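Local coordinates for protein Serpin48 (Tenebrio molitor, PDB 3OZQ) that inhibits the protease SPE with high specificity, as a serpin of insect innate immunity, at residues A32-S37 / A369-T374; A48-R53 / E107-I112; N86-L91 / P225-A230. All coordinates share one frame; numbering follows the deposited sequence.

Contact 1 (A32-S37 / A369-T374); sequences ANFLVS and AGRVTT
Phe34 and Arg371 form a hydrogen-bonded pair in two antiparallel strands, 34-36 and 369-372, whose axes run 4.8 Å apart at 175°. Val36 and Ala369 make the next such pair, each backbone N bonded to the other's O. Between them Leu35 and Gly370 bring their CA atoms to 4.3 Å, and a side chain on Gly370 would run into Phe34 O.

Just before the first strand, the amide of Asn33 takes over the pairing from the backbone. Its OD1 accepts two backbone N-H groups: Thr373 N approaches to 2.6 Å from somewhat out of the carbonyl plane, whereas Thr374 N, 3.1 Å away, lies in that plane on a lone pair of OD1. The other half of the amide donates from ND2 to Thr374 O at 2.8 Å, nearly straight and within the amide's own plane. Three bonds therefore fix the rotation of the amide and hold the two residues just past strand 369-372, Thr373 and Thr374.

Arg371 works from the other strand. Its CG sits between backbone N and carbonyl carbon (chi1 77°), from where the extended chain carries NE to 2.8 Å from Ala32 O; NH2 adds a weak bond to the same oxygen. The Phe34 ring slants against this arm, with its CE2 3.6 Å from Arg371 NE and the ring and guanidinium planes 44° apart. The guanidinium has a second anchor in the salt bridge from NH1 to Glu247.

Phe34, Val36 and Arg371 all meet helix 10-29, while Leu35 packs on the opposite face against strand 310-321. Beyond the pair, Ser37 caps helix 38-50 through Ser40 N. Such pairing of a short N-terminal strand with the C-terminal hairpin 356-372 is characteristic of sheet B in the serpin fold.

Contact 2 (A48-R53 / E107-I112); sequences AQSGCR and EEFQKI
Gly51 N donates to Ala48 O at 2.8 Å, a bond of the turn Ala48-Gly51 at the C-terminal side of helix 38-50, and this turn is what the ring of Phe109 meets. Ser50 lies within it: its OG bonds back to Leu47 O and at the same time lies 3.6 Å from Phe109 CE1. That ring carbon is also 3.7 Å from Gly51 N, both polar atoms approaching the ring obliquely. Ala48 CA, by contrast, meets the ring at its edge, 4.4 Å from Phe109 CZ.

The CG of Phe109 stands anti to its backbone N (chi1 -170°), which carries the ring away from its own helix, 107-115, toward this turn. In serpin terms the contact joins helices B and E, at a distance from the strands of contact 1. Gly51 is well suited to the site, because a CB there would collide with Phe109 CE1.

One turn further along, Ile112 points the same way as Phe109, and its extended side chain brings CD1 to 4.3 Å from Ser50 OG. No hydrogen bond crosses between the two segments. Ile301, from a loop, also touches Phe109, while helix 70-83 borders the contact through Arg70 on Ser50 and Glu74 on Ile112.

Contact 3 (N86-L91 / P225-A230); sequences NEEYTL and PFKGGA
Glu88 and Lys227 meet where the approach to strand 90-100 of the serpin fold packs on a type II beta turn, Phe226 to Gly229, which links strands 219-225 and 231-237. The side chain of Glu88 runs along Lys227 and Gly228. Its CB rests 3.3 Å from Lys227 O, and CG lies 3.7 Å from Gly228 CA. A bend at chi2 (-62°) turns the carboxylate so that OE2 comes to 3.7 Å from Lys227 CD. The ammonium group is too distant for a salt bridge with it; Lys227 NZ bonds instead to Trp175 O. A water lies within hydrogen-bonding distance of both Glu88 O and Lys227 O, though it may not serve both at once.

Gly228 has backbone angles that call for glycine, and a CB there would also strike Glu88 and Asn86. Asn86 OD1 accepts from Glu88 N at 2.7 Å, forming an Asx turn. Replacing Asn86 with an alanine would probably leave Glu88 N without this acceptor and let the turn that presents Glu88 and Tyr89 shift.

The Tyr89 ring slots in beside the beta turn, with Lys227 O at its edge, 3.4 Å from CD2. Its two faces are covered from opposite sides: Asn86 CB sits over the centre of one, while Ala230 CB makes a CH-pi contact with the other, 4.3 Å from the centroid of the Tyr89 ring and 25° off its normal.

Overall arrangement
From the N terminus the chain passes helix 10-29 and enters strand 34-36, whose partner arrives only at 369-374, so contact 1 closes a loop of nearly the whole protein. Contacts 2 and 3 are both nested inside it. Helix 38-50 follows at once and leads into contact 2, which is closed when the chain returns as helix 107-115. Before that return it has passed 86-91, the first half of contact 3, completed at 225-230; contacts 2 and 3 therefore cross. Contact 2 ties helices together, about 32 Å from contact 1 between centres. Contact 3 joins the start of strand 90-100 to a hairpin of the strands that contact 1 helps to complete.

Contact 1 (A32-S37 / A369-T374)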
loop_
_atom_site.group_PDB
_atom_site.type_symbol
_atom_site.label_atom_id
_atom_site.label_comp_id
_atom_site.label_asym_id
_atom_site.label_seq_id
_atom_site.Cartn_x
_atom_site.Cartn_y
_atom_site.Cartn_z
ATOM N N ALA A 32 -0.342 12.366 10.941
ATOM C CA ALA A 32 0.437 11.549 11.851
ATOM C C ALA A 32 0.855 10.273 11.130
ATOM O O ALA A 32 1.399 10.335 10.027
ATOM C CB ALA A 32 -0.367 11.242 13.109
ATOM N N ASN A 33 0.613 9.119 11.733
ATOM C CA ASN A 33 1.000 7.880 11.079
ATOM C C ASN A 33 0.101 7.618 9.882
ATOM O O ASN A 33 -1.071 8.002 9.868
ATOM C CB ASN A 33 0.964 6.680 12.033
ATOM C CG ASN A 33 1.698 6.939 13.334
ATOM O OD1 ASN A 33 2.571 7.802 13.404
ATOM N ND2 ASN A 33 1.352 6.180 14.370
ATOM N N PHE A 34 0.667 6.993 8.855
ATOM C CA PHE A 34 -0.157 6.436 7.805
ATOM C C PHE A 34 0.489 5.220 7.126
ATOM O O PHE A 34 1.701 4.946 7.280
ATOM C CB PHE A 34 -0.623 7.507 6.778
ATOM C CG PHE A 34 0.467 8.003 5.859
ATOM C CD1 PHE A 34 0.825 7.281 4.732
ATOM C CD2 PHE A 34 1.128 9.185 6.123
ATOM C CE1 PHE A 34 1.830 7.740 3.872
ATOM C CE2 PHE A 34 2.128 9.642 5.282
ATOM C CZ PHE A 34 2.482 8.911 4.154
ATOM N N LEU A 35 -0.362 4.500 6.397
ATOM C CA LEU A 35 0.021 3.334 5.611
ATOM C C LEU A 35 -0.719 3.431 4.281
ATOM O O LEU A 35 -1.904 3.760 4.255
ATOM C CB LEU A 35 -0.377 2.043 6.342
ATOM C CG LEU A 35 -0.149 0.711 5.621
ATOM C CD1 LEU A 35 1.346 0.455 5.446
ATOM C CD2 LEU A 35 -0.779 -0.443 6.389
ATOM N N VAL A 36 -0.008 3.184 3.180
ATOM C CA VAL A 36 -0.594 3.209 1.852
ATOM C C VAL A 36 0.024 2.131 0.953
ATOM O O VAL A 36 1.188 1.764 1.125
ATOM C CB VAL A 36 -0.467 4.612 1.188
ATOM C CG1 VAL A 36 1.021 5.044 1.056
ATOM C CG2 VAL A 36 -1.228 4.668 -0.172
ATOM N N SER A 37 -0.780 1.600 0.030
ATOM C CA SER A 37 -0.278 0.681 -0.981
ATOM C C SER A 37 -0.427 1.287 -2.368
ATOM O O SER A 37 -1.456 1.111 -3.031
ATOM C CB SER A 37 -1.007 -0.650 -0.944
ATOM O OG SER A 37 -0.444 -1.517 -1.921
ATOM N N ALA A 369 3.949 1.398 1.923
ATOM C CA ALA A 369 4.847 2.405 2.448
ATOM C C ALA A 369 4.091 3.239 3.482
ATOM O O ALA A 369 2.868 3.293 3.464
ATOM C CB ALA A 369 5.376 3.273 1.344
ATOM N N GLY A 370 4.813 3.863 4.394
ATOM C CA GLY A 370 4.153 4.671 5.400
ATOM C C GLY A 370 5.139 5.280 6.370
ATOM O O GLY A 370 6.350 5.272 6.156
ATOM N N ARG A 371 4.602 5.823 7.450
ATOM C CA ARG A 371 5.428 6.494 8.412
ATOM C C ARG A 371 4.801 6.369 9.784
ATOM O O ARG A 371 3.588 6.136 9.924
ATOM C CB ARG A 371 5.590 7.959 8.031
ATOM C CG ARG A 371 4.399 8.784 8.355
ATOM C CD ARG A 371 4.607 10.204 7.941
ATOM N NE ARG A 371 3.446 11.004 8.288
ATOM C CZ ARG A 371 3.458 12.326 8.364
ATOM N NH1 ARG A 371 4.579 12.988 8.113
ATOM N NH2 ARG A 371 2.353 12.982 8.696
ATOM N N VAL A 372 5.658 6.486 10.793
ATOM C CA VAL A 372 5.245 6.557 12.175
ATOM C C VAL A 372 5.870 7.828 12.742
ATOM O O VAL A 372 7.090 7.998 12.679
ATOM C CB VAL A 372 5.814 5.382 12.977
ATOM C CG1 VAL A 372 5.545 5.591 14.478
ATOM C CG2 VAL A 372 5.245 4.059 12.476
ATOM N N THR A 373 5.037 8.726 13.254
ATOM C CA THR A 373 5.516 9.945 13.890
ATOM C C THR A 373 5.055 9.959 15.338
ATOM O O THR A 373 5.466 10.821 16.117
ATOM C CB THR A 373 4.941 11.211 13.231
ATOM O OG1 THR A 373 3.546 11.307 13.545
ATOM C CG2 THR A 373 5.133 11.175 11.717
ATOM N N THR A 374 4.195 9.009 15.691
ATOM C CA THR A 374 3.601 8.985 17.020
ATOM C C THR A 374 3.263 7.561 17.460
ATOM O O THR A 374 2.816 6.745 16.656
ATOM C CB THR A 374 2.326 9.859 17.071
ATOM O OG1 THR A 374 2.107 10.314 18.407
ATOM C CG2 THR A 374 1.108 9.066 16.614
#

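Contact 2 (A48-R53 / E107-I112)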
loop_
_atom_site.group_PDB
_atom_site.type_symbol
_atom_site.label_atom_id
_atom_site.label_comp_id
_atom_site.label_asym_id
_atom_site.label_seq_id
_atom_site.Cartn_x
_atom_site.Cartn_y
_atom_site.Cartn_z
ATOM N N ALA A 48 -9.576 -0.571 -13.981
ATOM C CA ALA A 48 -10.404 0.525 -14.472
ATOM C C ALA A 48 -9.997 0.943 -15.884
ATOM O O ALA A 48 -10.839 1.057 -16.798
ATOM C CB ALA A 48 -10.294 1.711 -13.544
ATOM N N GLN A 49 -8.703 1.195 -16.040
ATOM C CA GLN A 49 -8.126 1.645 -17.301
ATOM C C GLN A 49 -8.536 0.717 -18.441
ATOM O O GLN A 49 -8.793 1.160 -19.560
ATOM C CB GLN A 49 -6.594 1.691 -17.172
ATOM C CG GLN A 49 -5.862 2.288 -18.367
ATOM C CD GLN A 49 -4.372 1.941 -18.375
ATOM O OE1 GLN A 49 -3.748 1.783 -17.316
ATOM N NE2 GLN A 49 -3.798 1.812 -19.573
ATOM N N SER A 50 -8.633 -0.573 -18.155
ATOM C CA SER A 50 -8.947 -1.512 -19.211
ATOM C C SER A 50 -10.372 -1.355 -19.751
ATOM O O SER A 50 -10.657 -1.777 -20.876
ATOM C CB SER A 50 -8.695 -2.949 -18.774
ATOM O OG SER A 50 -9.775 -3.461 -18.046
ATOM N N GLY A 51 -11.251 -0.760 -18.943
ATOM C CA GLY A 51 -12.637 -0.543 -19.325
ATOM C C GLY A 51 -12.879 0.855 -19.847
ATOM O O GLY A 51 -14.017 1.226 -20.142
ATOM N N CYS A 52 -11.809 1.632 -19.949
ATOM C CA CYS A 52 -11.867 3.001 -20.450
ATOM C C CYS A 52 -11.440 3.051 -21.910
ATOM O O CYS A 52 -10.958 2.060 -22.457
ATOM C CB CYS A 52 -10.941 3.922 -19.649
ATOM S SG CYS A 52 -11.465 4.280 -17.946
ATOM N N ARG A 53 -11.582 4.221 -22.525
ATOM C CA ARG A 53 -11.266 4.382 -23.935
ATOM C C ARG A 53 -10.673 5.745 -24.224
ATOM O O ARG A 53 -10.809 6.673 -23.434
ATOM C CB ARG A 53 -12.536 4.217 -24.768
ATOM C CG ARG A 53 -13.079 2.810 -24.792
ATOM C CD ARG A 53 -12.256 1.950 -25.726
ATOM N NE ARG A 53 -12.134 0.568 -25.273
ATOM C CZ ARG A 53 -13.151 -0.200 -24.898
ATOM N NH1 ARG A 53 -14.389 0.283 -24.906
ATOM N NH2 ARG A 53 -12.926 -1.453 -24.507
ATOM N N GLU A 107 -20.209 -8.540 -18.941
ATOM C CA GLU A 107 -19.647 -9.799 -18.448
ATOM C C GLU A 107 -18.149 -9.935 -18.726
ATOM O O GLU A 107 -17.418 -10.530 -17.937
ATOM C CB GLU A 107 -20.394 -10.993 -19.052
ATOM C CG GLU A 107 -21.779 -11.222 -18.470
ATOM C CD GLU A 107 -21.975 -12.654 -18.007
ATOM O OE1 GLU A 107 -22.892 -12.896 -17.190
ATOM O OE2 GLU A 107 -21.206 -13.534 -18.460
ATOM N N GLU A 108 -17.713 -9.387 -19.857
ATOM C CA GLU A 108 -16.313 -9.414 -20.265
ATOM C C GLU A 108 -15.405 -8.665 -19.287
ATOM O O GLU A 108 -14.223 -8.990 -19.151
ATOM C CB GLU A 108 -16.175 -8.780 -21.649
ATOM C CG GLU A 108 -14.755 -8.768 -22.194
ATOM C CD GLU A 108 -14.602 -7.923 -23.456
ATOM O OE1 GLU A 108 -15.617 -7.375 -23.947
ATOM O OE2 GLU A 108 -13.458 -7.808 -23.956
ATOM N N PHE A 109 -15.957 -7.649 -18.627
ATOM C CA PHE A 109 -15.191 -6.841 -17.684
ATOM C C PHE A 109 -15.134 -7.553 -16.349
ATOM O O PHE A 109 -14.096 -7.546 -15.677
ATOM C CB PHE A 109 -15.809 -5.448 -17.521
ATOM C CG PHE A 109 -14.944 -4.475 -16.747
ATOM C CD1 PHE A 109 -13.787 -3.947 -17.307
ATOM C CD2 PHE A 109 -15.302 -4.073 -15.473
ATOM C CE1 PHE A 109 -12.992 -3.044 -16.593
ATOM C CE2 PHE A 109 -14.509 -3.175 -14.758
ATOM C CZ PHE A 109 -13.362 -2.658 -15.326
ATOM N N GLN A 110 -16.245 -8.173 -15.961
ATOM C CA GLN A 110 -16.275 -8.917 -14.703
ATOM C C GLN A 110 -15.305 -10.081 -14.762
ATOM O O GLN A 110 -14.842 -10.575 -13.741
ATOM C CB GLN A 110 -17.669 -9.464 -14.430
ATOM C CG GLN A 110 -18.750 -8.420 -14.321
ATOM C CD GLN A 110 -20.079 -9.043 -13.989
ATOM O OE1 GLN A 110 -20.603 -8.870 -12.889
ATOM N NE2 GLN A 110 -20.625 -9.796 -14.934
ATOM N N LYS A 111 -15.030 -10.531 -15.975
ATOM C CA LYS A 111 -14.210 -11.702 -16.190
ATOM C C LYS A 111 -12.739 -11.314 -16.110
ATOM O O LYS A 111 -11.926 -12.028 -15.518
ATOM C CB LYS A 111 -14.552 -12.311 -17.558
ATOM C CG LYS A 111 -13.564 -13.347 -18.069
ATOM C CD LYS A 111 -14.072 -13.997 -19.347
ATOM C CE LYS A 111 -13.124 -15.088 -19.843
ATOM N NZ LYS A 111 -13.723 -15.870 -20.968
ATOM N N ILE A 112 -12.402 -10.174 -16.699
ATOM C CA ILE A 112 -11.025 -9.721 -16.709
ATOM C C ILE A 112 -10.605 -9.259 -15.314
ATOM O O ILE A 112 -9.447 -9.416 -14.918
ATOM C CB ILE A 112 -10.800 -8.618 -17.764
ATOM C CG1 ILE A 112 -9.304 -8.425 -18.028
ATOM C CG2 ILE A 112 -11.451 -7.324 -17.341
ATOM C CD1 ILE A 112 -9.012 -7.495 -19.186
#

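Contact 3 (N86-L91 / P225-A230)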
loop_
_atom_site.group_PDB
_atom_site.type_symbol
_atom_site.label_atom_id
_atom_site.label_comp_id
_atom_site.label_asym_id
_atom_site.label_seq_id
_atom_site.Cartn_x
_atom_site.Cartn_y
_atom_site.Cartn_z
ATOM N N ASN A 86 2.504 -16.681 -1.451
ATOM C CA ASN A 86 3.682 -17.467 -1.131
ATOM C C ASN A 86 3.258 -18.493 -0.096
ATOM O O ASN A 86 2.130 -18.449 0.404
ATOM C CB ASN A 86 4.773 -16.547 -0.557
ATOM C CG ASN A 86 6.170 -17.178 -0.565
ATOM O OD1 ASN A 86 6.649 -17.696 0.453
ATOM N ND2 ASN A 86 6.844 -17.100 -1.708
ATOM N N GLU A 87 4.149 -19.426 0.212
ATOM C CA GLU A 87 3.905 -20.360 1.289
ATOM C C GLU A 87 4.201 -19.633 2.590
ATOM O O GLU A 87 3.551 -19.867 3.606
ATOM C CB GLU A 87 4.822 -21.576 1.162
ATOM C CG GLU A 87 4.670 -22.347 -0.133
ATOM C CD GLU A 87 5.599 -23.540 -0.212
ATOM O OE1 GLU A 87 6.748 -23.447 0.285
ATOM O OE2 GLU A 87 5.177 -24.577 -0.766
ATOM N N GLU A 88 5.181 -18.731 2.530
ATOM C CA GLU A 88 5.701 -18.035 3.706
ATOM C C GLU A 88 4.956 -16.747 4.076
ATOM O O GLU A 88 5.079 -16.267 5.206
ATOM C CB GLU A 88 7.187 -17.712 3.508
ATOM C CG GLU A 88 8.068 -18.924 3.230
ATOM C CD GLU A 88 8.071 -19.931 4.367
ATOM O OE1 GLU A 88 8.430 -21.099 4.109
ATOM O OE2 GLU A 88 7.725 -19.559 5.515
ATOM N N TYR A 89 4.213 -16.178 3.128
ATOM C CA TYR A 89 3.531 -14.906 3.358
ATOM C C TYR A 89 2.385 -14.661 2.383
ATOM O O TYR A 89 2.408 -15.147 1.248
ATOM C CB TYR A 89 4.521 -13.748 3.266
ATOM C CG TYR A 89 5.149 -13.562 1.898
ATOM C CD1 TYR A 89 4.417 -13.049 0.829
ATOM C CD2 TYR A 89 6.483 -13.882 1.681
ATOM C CE1 TYR A 89 5.001 -12.869 -0.416
ATOM C CE2 TYR A 89 7.071 -13.708 0.445
ATOM C CZ TYR A 89 6.336 -13.201 -0.598
ATOM O OH TYR A 89 6.943 -13.034 -1.825
ATOM N N THR A 90 1.396 -13.880 2.820
ATOM C CA THR A 90 0.205 -13.644 2.005
ATOM C C THR A 90 -0.270 -12.193 2.020
ATOM O O THR A 90 -0.456 -11.590 3.083
ATOM C CB THR A 90 -0.968 -14.504 2.486
ATOM O OG1 THR A 90 -0.480 -15.774 2.935
ATOM C CG2 THR A 90 -1.987 -14.703 1.357
ATOM N N LEU A 91 -0.475 -11.640 0.835
ATOM C CA LEU A 91 -1.194 -10.386 0.693
ATOM C C LEU A 91 -2.684 -10.683 0.528
ATOM O O LEU A 91 -3.069 -11.459 -0.347
ATOM C CB LEU A 91 -0.682 -9.625 -0.521
ATOM C CG LEU A 91 -1.380 -8.294 -0.786
ATOM C CD1 LEU A 91 -1.101 -7.331 0.379
ATOM C CD2 LEU A 91 -0.885 -7.725 -2.100
ATOM N N PRO A 225 14.335 -8.827 7.243
ATOM C CA PRO A 225 13.912 -9.886 6.328
ATOM C C PRO A 225 12.726 -10.667 6.858
ATOM O O PRO A 225 12.661 -11.001 8.047
ATOM C CB PRO A 225 15.153 -10.797 6.235
ATOM C CG PRO A 225 16.272 -10.049 6.985
ATOM C CD PRO A 225 15.552 -9.201 7.980
ATOM N N PHE A 226 11.774 -10.909 5.962
ATOM C CA PHE A 226 10.639 -11.772 6.224
ATOM C C PHE A 226 10.952 -13.128 5.621
ATOM O O PHE A 226 11.725 -13.221 4.674
ATOM C CB PHE A 226 9.385 -11.224 5.527
ATOM C CG PHE A 226 8.766 -10.033 6.215
ATOM C CD1 PHE A 226 8.420 -10.088 7.561
ATOM C CD2 PHE A 226 8.527 -8.864 5.511
ATOM C CE1 PHE A 226 7.837 -8.996 8.190
ATOM C CE2 PHE A 226 7.949 -7.761 6.132
ATOM C CZ PHE A 226 7.607 -7.827 7.474
ATOM N N LYS A 227 10.340 -14.175 6.153
ATOM C CA LYS A 227 10.458 -15.478 5.529
ATOM C C LYS A 227 9.896 -15.434 4.118
ATOM O O LYS A 227 8.808 -14.888 3.884
ATOM C CB LYS A 227 9.722 -16.537 6.348
ATOM C CG LYS A 227 10.421 -16.933 7.631
ATOM C CD LYS A 227 9.748 -18.151 8.249
ATOM C CE LYS A 227 10.419 -18.569 9.547
ATOM N NZ LYS A 227 10.079 -17.648 10.672
ATOM N N GLY A 228 10.644 -16.002 3.176
ATOM C CA GLY A 228 10.170 -16.159 1.818
ATOM C C GLY A 228 10.691 -15.080 0.893
ATOM O O GLY A 228 10.340 -15.052 -0.289
ATOM N N GLY A 229 11.500 -14.171 1.428
ATOM C CA GLY A 229 12.121 -13.146 0.603
ATOM C C GLY A 229 11.574 -11.728 0.697
ATOM O O GLY A 229 12.192 -10.785 0.197
ATOM N N ALA A 230 10.413 -11.568 1.319
ATOM C CA ALA A 230 9.857 -10.243 1.556
ATOM C C ALA A 230 10.718 -9.501 2.578
ATOM O O ALA A 230 11.566 -10.110 3.244
ATOM C CB ALA A 230 8.447 -10.374 2.066
HETATM O O HOH W 1 6.932 -14.292 5.646
#